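Local coordinates for protein diol-dehydratase (Roseburia inulinivorans, PDB 5I2A) that probably dehydrates 1,2-propanediol as a B12-independent lyase of the glycyl radical enzyme family, at residues A[12-17]-A[312-317]. Sequence-based numbering, arbitrary orientation.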
# COMPACT_ATOMS: atom_id res chain seq x y z
N SER A 12 11.67 -9.85 49.77
CA SER A 12 12.03 -11.27 49.73
C SER A 12 13.49 -11.49 49.33
O SER A 12 14.05 -10.73 48.54
CB SER A 12 11.11 -12.02 48.76
OG SER A 12 11.61 -13.31 48.48
N ASP A 13 14.09 -12.55 49.86
CA ASP A 13 15.49 -12.85 49.59
C ASP A 13 15.69 -13.35 48.16
O ASP A 13 16.81 -13.39 47.65
CB ASP A 13 16.04 -13.88 50.60
CG ASP A 13 15.38 -15.25 50.48
OD1 ASP A 13 14.15 -15.32 50.26
OD2 ASP A 13 16.09 -16.27 50.61
N ARG A 14 14.59 -13.72 47.52
CA ARG A 14 14.61 -14.13 46.11
C ARG A 14 15.13 -13.02 45.19
O ARG A 14 15.86 -13.27 44.24
CB ARG A 14 13.20 -14.54 45.66
CG ARG A 14 13.09 -15.08 44.23
CD ARG A 14 11.64 -15.10 43.77
NE ARG A 14 10.74 -15.63 44.80
CZ ARG A 14 10.35 -16.89 44.87
NH1 ARG A 14 10.76 -17.78 43.97
NH2 ARG A 14 9.54 -17.28 45.85
N ILE A 15 14.75 -11.78 45.50
CA ILE A 15 14.96 -10.66 44.58
C ILE A 15 16.42 -10.44 44.21
O ILE A 15 16.76 -10.36 43.04
CB ILE A 15 14.37 -9.35 45.16
CG1 ILE A 15 12.88 -9.55 45.48
CG2 ILE A 15 14.58 -8.18 44.20
CD1 ILE A 15 12.08 -10.26 44.38
N LYS A 16 17.30 -10.37 45.19
CA LYS A 16 18.71 -10.15 44.91
C LYS A 16 19.30 -11.27 44.06
O LYS A 16 20.17 -11.04 43.21
CB LYS A 16 19.52 -10.01 46.20
CG LYS A 16 21.01 -9.82 45.96
CD LYS A 16 21.75 -9.46 47.25
CE LYS A 16 23.12 -8.89 46.94
NZ LYS A 16 24.00 -9.89 46.29
N ARG A 17 18.83 -12.50 44.26
CA ARG A 17 19.34 -13.60 43.46
C ARG A 17 18.83 -13.50 42.01
O ARG A 17 19.56 -13.79 41.07
CB ARG A 17 18.96 -14.95 44.08
CG ARG A 17 19.55 -15.15 45.51
CD ARG A 17 19.48 -16.61 45.96
NE ARG A 17 18.10 -17.03 46.21
CZ ARG A 17 17.48 -16.91 47.38
NH1 ARG A 17 18.12 -16.38 48.41
NH2 ARG A 17 16.23 -17.31 47.52
N ALA A 312 2.29 -9.97 47.30
CA ALA A 312 2.01 -8.97 46.28
C ALA A 312 3.25 -8.15 45.97
O ALA A 312 3.56 -7.91 44.80
CB ALA A 312 0.87 -8.07 46.72
N GLN A 313 3.97 -7.73 47.01
CA GLN A 313 5.20 -6.96 46.83
C GLN A 313 6.24 -7.81 46.13
O GLN A 313 6.96 -7.32 45.26
CB GLN A 313 5.75 -6.47 48.17
CG GLN A 313 6.96 -5.54 48.03
CD GLN A 313 6.59 -4.19 47.42
OE1 GLN A 313 5.74 -3.47 47.95
NE2 GLN A 313 7.20 -3.85 46.29
N GLU A 314 6.31 -9.08 46.50
CA GLU A 314 7.28 -9.97 45.89
C GLU A 314 6.99 -10.13 44.39
O GLU A 314 7.91 -10.14 43.57
CB GLU A 314 7.27 -11.35 46.57
CG GLU A 314 8.43 -12.23 46.11
CD GLU A 314 8.48 -13.57 46.84
OE1 GLU A 314 7.44 -13.99 47.37
OE2 GLU A 314 9.55 -14.21 46.86
N LEU A 315 5.72 -10.25 44.04
CA LEU A 315 5.32 -10.37 42.64
C LEU A 315 5.69 -9.11 41.85
O LEU A 315 6.23 -9.20 40.75
CB LEU A 315 3.82 -10.63 42.52
CG LEU A 315 3.32 -12.03 42.92
CD1 LEU A 315 1.80 -12.04 43.04
CD2 LEU A 315 3.80 -13.11 41.96
N ILE A 316 5.41 -7.95 42.42
CA ILE A 316 5.73 -6.69 41.76
C ILE A 316 7.25 -6.55 41.60
O ILE A 316 7.74 -6.16 40.54
CB ILE A 316 5.16 -5.50 42.55
CG1 ILE A 316 3.62 -5.56 42.52
CG2 ILE A 316 5.65 -4.20 41.96
CD1 ILE A 316 2.95 -4.51 43.42
N ASP A 317 7.99 -6.90 42.65
CA ASP A 317 9.45 -6.90 42.58
C ASP A 317 9.93 -7.81 41.44
O ASP A 317 10.87 -7.47 40.72
CB ASP A 317 10.07 -7.36 43.91
CG ASP A 317 9.90 -6.35 45.03
OD1 ASP A 317 9.40 -5.23 44.78
OD2 ASP A 317 10.28 -6.67 46.17
O HOH W 1 9.99 -9.12 47.54
O HOH W 2 7.10 -16.54 47.96
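Glu314 reaches out from helix 309-323 with its chain extended beyond CG and places OE2 between Ser12 and Arg14. The two donors come to this oxygen from opposite faces of the carboxylate plane. Ser12 OG donates to Glu314 OE2 over 2.8 Å, well above that plane. From the other face Arg14 NE meets Glu314 OE2, also at 2.8 Å, in a nearly straight hydrogen bond (N-H...O 165°) that is also a salt bridge. OE2 lies in the guanidinium plane, at its edge, although the two flat groups are turned 54° apart. Arg14 starts with CG anti to its own N (chi1 -176°) and bends at chi3, which turns NE toward the glutamate; NH2 adds a weak bond to the same OE2 and forms a salt bridge with Glu243, while NH1 donates to the backbone O of Glu71. A water donates to Glu314 OE1 and accepts weakly from Arg14 NH2. Ser12 OG also accepts from Arg14 N at 3.2 Å, so one hydroxyl caps the turn and ties it to the neighbouring helix. Replacing Glu314 by an alanine would probably leave Arg14 NE and the Ser12 hydroxyl without their shared acceptor. Beside this polar cluster, Ile15 CD1 packs 3.6 Å from Asp317 CB, the side chains crossing at about a right angle. A second water accepts from Ser12 N and donates to Asp317 OD2, an oxygen also hydrogen-bonded to His373 ND1. The contact thus joins the serine-capped turn leading into helix 14-22 to a helix nearly 300 residues on, within the pyruvate formate lyase-like part of this glycyl radical enzyme.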